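PDB 3PVZ: UDP-N-acetylglucosamine 4,6-dehydratase from Vibrio fischeri, which probably acts as a lyase that removes water from UDP-N-acetylglucosamine, using a bound nicotinamide-adenine-dinucleotide. Local coordinates for residues L119-H124 with D139-N144; F161-D166 with A198-V203; I256-L261 with G341-D346. One frame throughout, in Å; residues are numbered along the deposited sequence. Where two conformers were deposited one is given.

Contact 1: residues L119-H124 with D139-N144. With NAD (nicotinamide-adenine-dinucleotide), chain E.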
# COMPACT_ATOMS: atom_id res chain seq x y z
N LEU A 119 -12.40 -4.88 -1.92
CA LEU A 119 -11.94 -3.79 -2.72
C LEU A 119 -10.42 -3.81 -2.68
O LEU A 119 -9.79 -2.80 -2.91
CB LEU A 119 -12.43 -2.42 -2.17
CG LEU A 119 -13.91 -2.09 -2.41
CD1 LEU A 119 -14.28 -2.24 -3.90
CD2 LEU A 119 -14.82 -2.92 -1.49
N SER A 120 -9.82 -4.99 -2.46
CA SER A 120 -8.36 -5.09 -2.45
C SER A 120 -7.92 -5.51 -3.85
O SER A 120 -8.65 -6.22 -4.53
CB SER A 120 -7.90 -6.07 -1.39
OG SER A 120 -8.06 -7.42 -1.84
N ALA A 121 -6.73 -5.10 -4.24
CA ALA A 121 -6.17 -5.36 -5.60
C ALA A 121 -4.78 -4.81 -5.73
O ALA A 121 -4.38 -3.94 -4.95
CB ALA A 121 -7.00 -4.72 -6.71
N LEU A 122 -4.09 -5.32 -6.74
CA LEU A 122 -3.04 -4.59 -7.43
C LEU A 122 -3.65 -4.13 -8.73
O LEU A 122 -4.22 -4.96 -9.45
CB LEU A 122 -1.82 -5.48 -7.74
CG LEU A 122 -0.67 -5.30 -6.76
CD1 LEU A 122 -1.04 -6.05 -5.47
CD2 LEU A 122 0.62 -5.81 -7.37
N LYS A 123 -3.55 -2.82 -9.00
CA LYS A 123 -4.31 -2.22 -10.09
C LYS A 123 -3.48 -1.49 -11.14
O LYS A 123 -4.04 -1.18 -12.18
CB LYS A 123 -5.40 -1.26 -9.55
CG LYS A 123 -4.83 0.00 -8.85
CD LYS A 123 -5.85 1.11 -8.70
CE LYS A 123 -5.26 2.30 -7.91
NZ LYS A 123 -6.31 3.36 -7.66
N HIS A 124 -2.19 -1.21 -10.88
CA HIS A 124 -1.36 -0.45 -11.82
C HIS A 124 -0.87 -1.31 -12.97
O HIS A 124 -0.25 -2.35 -12.78
CB HIS A 124 -0.19 0.23 -11.11
CG HIS A 124 -0.64 1.40 -10.30
ND1 HIS A 124 -0.81 2.65 -10.84
CD2 HIS A 124 -1.06 1.47 -9.01
CE1 HIS A 124 -1.30 3.46 -9.91
NE2 HIS A 124 -1.45 2.77 -8.79
N ASP A 139 -1.82 -13.30 -7.30
CA ASP A 139 -2.13 -13.81 -5.96
C ASP A 139 -3.17 -12.94 -5.30
O ASP A 139 -4.16 -13.45 -4.73
CB ASP A 139 -0.88 -13.88 -5.05
CG ASP A 139 -0.06 -15.13 -5.27
OD1 ASP A 139 -0.62 -16.11 -5.80
OD2 ASP A 139 1.16 -15.13 -4.92
N VAL A 140 -2.95 -11.62 -5.39
CA VAL A 140 -3.88 -10.64 -4.82
C VAL A 140 -5.19 -10.58 -5.61
O VAL A 140 -6.26 -10.54 -5.00
CB VAL A 140 -3.28 -9.24 -4.74
CG1 VAL A 140 -4.38 -8.23 -4.30
CG2 VAL A 140 -2.09 -9.20 -3.78
N ASN A 141 -5.14 -10.58 -6.95
CA ASN A 141 -6.37 -10.34 -7.66
C ASN A 141 -7.13 -11.66 -7.87
O ASN A 141 -8.34 -11.63 -7.84
CB ASN A 141 -6.19 -9.63 -9.02
CG ASN A 141 -5.60 -8.22 -8.93
OD1 ASN A 141 -5.52 -7.57 -7.87
ND2 ASN A 141 -5.19 -7.73 -10.11
N VAL A 142 -6.45 -12.79 -8.09
CA VAL A 142 -7.17 -14.07 -8.34
C VAL A 142 -7.32 -14.94 -7.07
O VAL A 142 -8.44 -15.11 -6.54
CB VAL A 142 -6.51 -14.88 -9.47
CG1 VAL A 142 -7.32 -16.14 -9.83
CG2 VAL A 142 -6.31 -13.98 -10.73
N PHE A 143 -6.20 -15.40 -6.53
CA PHE A 143 -6.20 -16.39 -5.47
C PHE A 143 -6.71 -15.93 -4.11
O PHE A 143 -7.41 -16.67 -3.45
CB PHE A 143 -4.85 -17.09 -5.38
CG PHE A 143 -4.56 -17.94 -6.60
CD1 PHE A 143 -5.37 -19.04 -6.91
CD2 PHE A 143 -3.55 -17.59 -7.47
CE1 PHE A 143 -5.13 -19.76 -8.04
CE2 PHE A 143 -3.30 -18.34 -8.60
CZ PHE A 143 -4.09 -19.40 -8.89
N ASN A 144 -6.41 -14.70 -3.72
CA ASN A 144 -6.94 -14.15 -2.48
C ASN A 144 -8.45 -14.00 -2.60
O ASN A 144 -9.20 -14.15 -1.61
CB ASN A 144 -6.36 -12.76 -2.20
CG ASN A 144 -4.92 -12.81 -1.68
OD1 ASN A 144 -4.32 -13.88 -1.54
ND2 ASN A 144 -4.36 -11.64 -1.40
PA NAD E . -6.46 1.23 -4.18
O1A NAD E . -5.03 1.04 -4.57
O2A NAD E . -6.66 2.59 -3.59
O5B NAD E . -6.84 0.35 -2.91
C5B NAD E . -6.56 -1.06 -3.01
C4B NAD E . -6.43 -1.49 -1.54
O4B NAD E . -6.19 -2.87 -1.41
C3B NAD E . -5.25 -0.73 -0.86
O3B NAD E . -5.67 -0.08 0.32
C2B NAD E . -4.24 -1.87 -0.59
O2B NAD E . -3.35 -1.62 0.49
C1B NAD E . -5.25 -3.02 -0.37
N9A NAD E . -4.61 -4.32 -0.53
C8A NAD E . -3.91 -4.75 -1.58
N7A NAD E . -3.43 -5.93 -1.37
C5A NAD E . -3.90 -6.34 -0.15
C6A NAD E . -3.74 -7.48 0.62
N6A NAD E . -3.02 -8.52 0.08
N1A NAD E . -4.32 -7.57 1.82
C2A NAD E . -5.02 -6.55 2.31
N3A NAD E . -5.17 -5.45 1.62
C4A NAD E . -4.64 -5.31 0.41
O3 NAD E . -7.40 0.90 -5.45
PN NAD E . -8.88 1.57 -5.54
O1N NAD E . -8.82 2.83 -6.39
O2N NAD E . -9.65 1.78 -4.30
O5D NAD E . -9.57 0.50 -6.58
C5D NAD E . -10.00 -0.68 -5.91
C4D NAD E . -10.59 -1.65 -6.94
O4D NAD E . -11.45 -0.93 -7.88
C3D NAD E . -9.46 -2.26 -7.80
O3D NAD E . -9.78 -3.57 -8.30
C2D NAD E . -9.43 -1.33 -9.03
O2D NAD E . -8.87 -1.97 -10.19
C1D NAD E . -10.92 -1.05 -9.22
N1N NAD E . -11.16 0.16 -10.03
C2N NAD E . -10.71 1.33 -9.56
C3N NAD E . -10.92 2.50 -10.27
C7N NAD E . -10.41 3.80 -9.79
O7N NAD E . -10.58 4.76 -10.53
N7N NAD E . -9.75 3.94 -8.63
C4N NAD E . -11.63 2.45 -11.49
C5N NAD E . -12.09 1.22 -11.93
C6N NAD E . -11.84 0.08 -11.17
O HOH W 1 -6.37 -9.76 -2.11

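Contact 2: residues F161-D166 with A198-V203. With NAD (nicotinamide-adenine-dinucleotide), chain E; SCN (thiocyanate ion), chain G.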
# COMPACT_ATOMS: atom_id res chain seq x y z
N PHE A 161 -19.13 -9.35 -2.46
CA PHE A 161 -19.10 -8.27 -3.41
C PHE A 161 -17.66 -8.02 -3.76
O PHE A 161 -16.78 -7.95 -2.88
CB PHE A 161 -19.71 -6.98 -2.82
CG PHE A 161 -19.39 -5.78 -3.62
CD1 PHE A 161 -20.13 -5.47 -4.78
CD2 PHE A 161 -18.29 -5.00 -3.33
CE1 PHE A 161 -19.79 -4.43 -5.59
CE2 PHE A 161 -17.96 -3.92 -4.13
CZ PHE A 161 -18.72 -3.64 -5.27
N CYS A 162 -17.42 -7.81 -5.05
CA CYS A 162 -16.11 -7.38 -5.46
C CYS A 162 -16.21 -6.65 -6.80
O CYS A 162 -17.28 -6.49 -7.33
CB CYS A 162 -15.16 -8.58 -5.55
SG CYS A 162 -15.69 -9.77 -6.71
N VAL A 163 -15.08 -6.22 -7.34
CA VAL A 163 -15.08 -5.36 -8.52
C VAL A 163 -15.03 -6.18 -9.79
O VAL A 163 -14.45 -7.26 -9.80
CB VAL A 163 -13.87 -4.44 -8.56
CG1 VAL A 163 -13.70 -3.75 -7.22
CG2 VAL A 163 -12.61 -5.26 -8.94
N SER A 164 -15.63 -5.64 -10.86
CA SER A 164 -15.50 -6.23 -12.18
C SER A 164 -14.36 -5.59 -12.96
O SER A 164 -13.85 -4.54 -12.56
CB SER A 164 -16.79 -6.05 -12.96
OG SER A 164 -17.61 -7.19 -12.81
N THR A 165 -14.01 -6.25 -14.08
CA THR A 165 -13.17 -5.66 -15.14
C THR A 165 -13.70 -4.28 -15.49
O THR A 165 -14.91 -4.08 -15.56
CB THR A 165 -13.17 -6.54 -16.40
OG1 THR A 165 -14.52 -6.82 -16.78
CG2 THR A 165 -12.47 -7.87 -16.14
N ASP A 166 -12.80 -3.33 -15.69
CA ASP A 166 -13.21 -1.94 -15.98
C ASP A 166 -14.08 -1.83 -17.23
O ASP A 166 -14.92 -0.93 -17.33
CB ASP A 166 -11.99 -1.02 -16.16
CG ASP A 166 -11.14 -0.90 -14.91
OD1 ASP A 166 -11.47 -1.47 -13.85
OD2 ASP A 166 -10.11 -0.22 -14.99
N ALA A 198 -19.34 -4.41 -9.21
CA ALA A 198 -19.51 -3.13 -9.82
C ALA A 198 -18.46 -2.87 -10.88
O ALA A 198 -17.36 -3.37 -10.81
CB ALA A 198 -19.48 -2.08 -8.80
N ARG A 199 -18.81 -2.06 -11.86
CA ARG A 199 -17.85 -1.57 -12.84
C ARG A 199 -17.83 -0.05 -12.76
O ARG A 199 -18.89 0.61 -12.84
CB ARG A 199 -18.29 -2.05 -14.19
CG ARG A 199 -17.43 -1.52 -15.33
CD ARG A 199 -17.82 -2.24 -16.62
NE ARG A 199 -17.30 -3.63 -16.65
CZ ARG A 199 -17.94 -4.68 -17.16
NH1 ARG A 199 -17.38 -5.88 -17.14
NH2 ARG A 199 -19.14 -4.53 -17.70
N PHE A 200 -16.64 0.50 -12.55
CA PHE A 200 -16.50 1.93 -12.25
C PHE A 200 -15.88 2.74 -13.41
O PHE A 200 -15.11 2.21 -14.18
CB PHE A 200 -15.59 2.16 -11.04
CG PHE A 200 -16.02 1.46 -9.77
CD1 PHE A 200 -16.83 2.08 -8.86
CD2 PHE A 200 -15.51 0.22 -9.46
CE1 PHE A 200 -17.15 1.46 -7.65
CE2 PHE A 200 -15.87 -0.40 -8.28
CZ PHE A 200 -16.71 0.22 -7.39
N ALA A 201 -16.30 4.00 -13.53
CA ALA A 201 -15.57 5.06 -14.21
C ALA A 201 -14.31 5.40 -13.42
O ALA A 201 -14.06 4.83 -12.36
CB ALA A 201 -16.47 6.31 -14.26
N ASN A 202 -13.53 6.35 -13.88
CA ASN A 202 -12.42 6.82 -13.06
C ASN A 202 -12.87 7.49 -11.78
O ASN A 202 -13.64 8.44 -11.83
CB ASN A 202 -11.58 7.81 -13.85
CG ASN A 202 -10.75 7.16 -14.90
OD1 ASN A 202 -11.23 6.32 -15.64
ND2 ASN A 202 -9.51 7.57 -15.00
N VAL A 203 -12.38 7.02 -10.63
CA VAL A 203 -12.77 7.60 -9.37
C VAL A 203 -11.87 8.80 -8.98
O VAL A 203 -10.70 8.63 -8.65
CB VAL A 203 -12.80 6.55 -8.25
CG1 VAL A 203 -13.27 7.20 -6.94
CG2 VAL A 203 -13.74 5.37 -8.61
PA NAD E . -6.46 1.23 -4.18
O1A NAD E . -5.03 1.04 -4.57
O2A NAD E . -6.66 2.59 -3.59
O5B NAD E . -6.84 0.35 -2.91
C5B NAD E . -6.56 -1.06 -3.01
C4B NAD E . -6.43 -1.49 -1.54
O4B NAD E . -6.19 -2.87 -1.41
C3B NAD E . -5.25 -0.73 -0.86
O3B NAD E . -5.67 -0.08 0.32
C2B NAD E . -4.24 -1.87 -0.59
O2B NAD E . -3.35 -1.62 0.49
C1B NAD E . -5.25 -3.02 -0.37
N9A NAD E . -4.61 -4.32 -0.53
C8A NAD E . -3.91 -4.75 -1.58
N7A NAD E . -3.43 -5.93 -1.37
C5A NAD E . -3.90 -6.34 -0.15
C6A NAD E . -3.74 -7.48 0.62
N6A NAD E . -3.02 -8.52 0.08
N1A NAD E . -4.32 -7.57 1.82
C2A NAD E . -5.02 -6.55 2.31
N3A NAD E . -5.17 -5.45 1.62
C4A NAD E . -4.64 -5.31 0.41
O3 NAD E . -7.40 0.90 -5.45
PN NAD E . -8.88 1.57 -5.54
O1N NAD E . -8.82 2.83 -6.39
O2N NAD E . -9.65 1.78 -4.30
O5D NAD E . -9.57 0.50 -6.58
C5D NAD E . -10.00 -0.68 -5.91
C4D NAD E . -10.59 -1.65 -6.94
O4D NAD E . -11.45 -0.93 -7.88
C3D NAD E . -9.46 -2.26 -7.80
O3D NAD E . -9.78 -3.57 -8.30
C2D NAD E . -9.43 -1.33 -9.03
O2D NAD E . -8.87 -1.97 -10.19
C1D NAD E . -10.92 -1.05 -9.22
N1N NAD E . -11.16 0.16 -10.03
C2N NAD E . -10.71 1.33 -9.56
C3N NAD E . -10.92 2.50 -10.27
C7N NAD E . -10.41 3.80 -9.79
O7N NAD E . -10.58 4.76 -10.53
N7N NAD E . -9.75 3.94 -8.63
C4N NAD E . -11.63 2.45 -11.49
C5N NAD E . -12.09 1.22 -11.93
C6N NAD E . -11.84 0.08 -11.17
S SCN G . -19.72 5.25 -9.06
C SCN G . -18.78 4.90 -10.51
N SCN G . -18.15 4.64 -11.49

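Contact 3: residues I256-L261 with G341-D346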
# COMPACT_ATOMS: atom_id res chain seq x y z
N ILE A 256 -23.73 -7.03 -12.29
CA ILE A 256 -22.70 -6.02 -12.34
C ILE A 256 -23.40 -4.66 -12.38
O ILE A 256 -24.06 -4.30 -13.37
CB ILE A 256 -21.78 -6.09 -13.60
CG1 ILE A 256 -21.18 -7.48 -13.83
CG2 ILE A 256 -20.66 -5.04 -13.48
CD1 ILE A 256 -20.57 -7.63 -15.24
N PHE A 257 -23.26 -3.90 -11.30
CA PHE A 257 -23.84 -2.56 -11.22
C PHE A 257 -22.89 -1.57 -11.87
O PHE A 257 -21.68 -1.75 -11.80
CB PHE A 257 -24.09 -2.19 -9.76
CG PHE A 257 -25.35 -2.75 -9.18
CD1 PHE A 257 -25.82 -4.01 -9.56
CD2 PHE A 257 -26.10 -2.00 -8.27
CE1 PHE A 257 -27.01 -4.52 -9.03
CE2 PHE A 257 -27.29 -2.51 -7.72
CZ PHE A 257 -27.75 -3.76 -8.09
N PHE A 258 -23.42 -0.55 -12.53
CA PHE A 258 -22.58 0.54 -13.13
C PHE A 258 -23.37 1.81 -13.27
O PHE A 258 -24.61 1.77 -13.34
CB PHE A 258 -22.04 0.13 -14.50
CG PHE A 258 -23.13 -0.01 -15.54
CD1 PHE A 258 -23.83 -1.19 -15.67
CD2 PHE A 258 -23.46 1.06 -16.38
CE1 PHE A 258 -24.83 -1.31 -16.62
CE2 PHE A 258 -24.47 0.93 -17.31
CZ PHE A 258 -25.15 -0.25 -17.43
N PRO A 259 -22.67 2.95 -13.32
CA PRO A 259 -23.35 4.22 -13.48
C PRO A 259 -23.81 4.45 -14.90
O PRO A 259 -23.03 4.31 -15.86
CB PRO A 259 -22.29 5.24 -13.06
CG PRO A 259 -21.05 4.64 -13.41
CD PRO A 259 -21.23 3.15 -13.14
N LYS A 260 -25.11 4.74 -15.03
CA LYS A 260 -25.66 5.12 -16.31
C LYS A 260 -25.00 6.43 -16.76
O LYS A 260 -24.63 7.27 -15.94
CB LYS A 260 -27.17 5.28 -16.24
CG LYS A 260 -27.93 3.98 -16.06
CD LYS A 260 -29.37 4.26 -15.63
CE LYS A 260 -30.32 3.15 -16.04
NZ LYS A 260 -31.65 3.42 -15.47
N LEU A 261 -24.80 6.57 -18.07
CA LEU A 261 -24.26 7.81 -18.62
C LEU A 261 -25.45 8.75 -18.62
O LEU A 261 -26.35 8.57 -19.41
CB LEU A 261 -23.69 7.60 -20.02
CG LEU A 261 -22.66 6.48 -20.24
CD1 LEU A 261 -22.15 6.56 -21.68
CD2 LEU A 261 -21.47 6.50 -19.25
N GLY A 341 -27.26 1.07 -13.70
CA GLY A 341 -27.53 0.01 -14.66
C GLY A 341 -27.02 -1.32 -14.12
O GLY A 341 -26.03 -1.35 -13.37
N ILE A 342 -27.68 -2.40 -14.53
CA ILE A 342 -27.31 -3.74 -14.14
C ILE A 342 -27.04 -4.60 -15.39
O ILE A 342 -27.87 -4.71 -16.30
CB ILE A 342 -28.41 -4.38 -13.33
CG1 ILE A 342 -28.84 -3.48 -12.18
CG2 ILE A 342 -27.98 -5.73 -12.80
CD1 ILE A 342 -29.85 -4.13 -11.25
N ILE A 343 -25.85 -5.20 -15.42
CA ILE A 343 -25.56 -6.25 -16.38
C ILE A 343 -25.81 -7.54 -15.65
O ILE A 343 -25.37 -7.75 -14.52
CB ILE A 343 -24.11 -6.27 -16.87
CG1 ILE A 343 -23.74 -4.94 -17.54
CG2 ILE A 343 -23.87 -7.43 -17.89
CD1 ILE A 343 -22.26 -4.83 -17.83
N LYS A 344 -26.58 -8.38 -16.31
CA LYS A 344 -26.84 -9.71 -15.83
C LYS A 344 -25.69 -10.56 -16.34
O LYS A 344 -25.76 -11.03 -17.45
CB LYS A 344 -28.15 -10.20 -16.44
CG LYS A 344 -29.35 -9.34 -16.03
CD LYS A 344 -29.77 -9.79 -14.68
CE LYS A 344 -30.27 -8.71 -13.84
NZ LYS A 344 -30.54 -9.32 -12.49
N ASN A 345 -24.63 -10.71 -15.57
CA ASN A 345 -23.45 -11.43 -16.09
C ASN A 345 -23.81 -12.87 -16.42
O ASN A 345 -24.46 -13.54 -15.65
CB ASN A 345 -22.28 -11.40 -15.10
CG ASN A 345 -20.93 -11.73 -15.73
OD1 ASN A 345 -20.83 -12.00 -16.92
ND2 ASN A 345 -19.87 -11.65 -14.93
N ASP A 346 -23.42 -13.32 -17.60
CA ASP A 346 -23.49 -14.75 -17.92
C ASP A 346 -22.15 -15.30 -18.46
O ASP A 346 -22.16 -16.27 -19.19
CB ASP A 346 -24.63 -15.03 -18.91
CG ASP A 346 -24.55 -14.18 -20.15
OD1 ASP A 346 -23.73 -13.22 -20.17
OD2 ASP A 346 -25.29 -14.45 -21.11

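Contact 1: residues L119-H124 with D139-N144
Asn141 sets its side-chain amide against the backbone of Leu122 and is bonded through both ends. OD1 of Asn141 accepts from Leu122 N at 2.9 Å, in the carbonyl plane and on a lone pair, while ND2 of Asn141 donates to Leu122 O at 3.0 Å, the acceptor lying only 2° out of the amide plane. Two bonds to a single residue settle the amide's flip, and ND2 has a further partner in Ser178 OG. Packing is close beside this grip. Val140 CG1, turned anti to its own backbone N (chi1 173°), comes within 3.6 Å of Ala121 CA. The other branch, Val140 CG2, meets Leu122 CD1 at 3.7 Å, the two side chains crossing at about a right angle. CG1 of the same valine also lies 3.8 Å from N7A of the NAD adenine, so loop and cofactor share it.

Toward Ser120 the contact loosens, and a water takes over. It donates to Ser120 OG and to Val140 O, and accepts from Asn144 ND2 at 2.8 Å; Ser120 OG is also tied to Asn118. On the partly exposed side, Lys123 leads away from the helix along the cofactor, and its NZ bonds NAD O1N at 2.9 Å.

This is one of the NAD-binding loops of a Rossmann fold: it leaves strand 115-118 and runs toward helix 131-154, which holds it through Asn141 and Val140. Glu70 and Asn71 of the second subunit reach its outer part, while helices 174-189 and 351-367 pack on the helix around Val142.

Contact 2: residues F161-D166 with A198-V203
Arg199 runs alongside Thr165, and the guanidinium grips the threonine side-on with two nitrogens. Arg199 NE donates to Thr165 O at 2.7 Å in a virtually straight bond (179°), with the oxygen practically in the guanidinium plane. Arg199 NH1 takes Thr165 OG1 at 3.0 Å, a little further from that plane. The chain is extended as far as CD and then bends at chi3 (-75°), which turns NE onto the carbonyl; on the way Arg199 CG passes Asp166 O at 3.3 Å. Each of the three nitrogens is used, since NH2 reaches Phe325 O, and the head is thereby fixed in rotation.

Ala198 CB sits at the rim of the Phe161 ring, in its plane, 3.9 Å from CZ of that ring. Val163 CG1 comes to the edge of the Phe200 ring, 4.1 Å from CE2 of Phe200. A thiocyanate ion, probably from the crystallisation liquor, borders the same phenylalanine and accepts from Ala201 N.

The backbones are joined mainly by Ser164 N donating to Ala198 O at 2.9 Å. Together the two segments line the nicotinamide end of the NAD pocket: Asp166 OD1 lies 3.1 Å from C6N, and Val203 N holds the carboxamide oxygen O7N.

Strands 159-163 and 194-198 are parallel neighbours in the Rossmann sheet, linked through helix 174-189 as a beta-alpha-beta unit. That helix packs on Cys162 and Val163, helix 237-250 takes Phe161 and Phe200, and the chain then continues into strand 202-203 beside 231-235.

Contact 3: residues I256-L261 with G341-D346
The Phe258 ring lies against the backbone of Gly341, with the CA of that glycine over one face, 3.9 Å from the ring centroid and displaced toward the rim. Phe257 presents a face as well: Ile342 CG1 stands over it in a CH-pi contact, 4.2 Å from the centroid and 27° off the normal. The two rings are on opposite faces of a two-stranded antiparallel ladder, in which strand 340-344 is added beside strand 255-259 of the Rossmann sheet.

Phe258 and Gly341 form a hydrogen-bonded pair. Phe258 CG sits between its backbone N and carbonyl carbon (chi1 67°), which swings the ring across the ladder onto the glycine; with no side chain there, the ring comes down on the peptide itself. Ile343 CG1 lies 3.9 Å from CE1 of Phe258, and Phe326 meets the same ring from outside the ladder. On the other face, Phe257 and Ile342, a non-hydrogen-bonded pair, leave the sheet together. CE1 of Phe257 reaches Ile342 CD1 at 3.6 Å, and Leu243 and Ser247 of helix 237-250 pack against this phenylalanine.

Past the strand end, Lys260 lays CG near Gly341 N and sends its NZ to the carbonyls of Met334, Phe337 and Asp338, tying down the turn that precedes strand 340-344. At the other end, Asn345 holds Ser347 with OD1 and Glu183 with ND2, while its side chain borders Ile256 CD1.

Ile256 and Ile343 make the other hydrogen-bonded pair: their CB atoms are 4.0 Å apart, and Ile256 N and Ile343 O are 2.9 Å apart in a nearly straight bond.

How the contacts relate
Along the chain the three contacts come in series, each closing before the next opens, and they step across one Rossmann sheet. Contact 1 follows strand 115-118, contact 2 joins strands 159-163 and 194-198, and contact 3 pairs 255-259 with the antiparallel 340-344. Centres of contacts 1 and 2 are about 13 Å apart, those of 2 and 3 about 10 Å, and those of 1 and 3 about 22 Å. Leu119 packs on Phe161 and Val163, and Arg199 N probably bonds to Phe257 O. Contacts 1 and 2 both touch NAD, whereas contact 3 extends the sheet beyond the cofactor, the side chain of Phe258 about 10 Å from it.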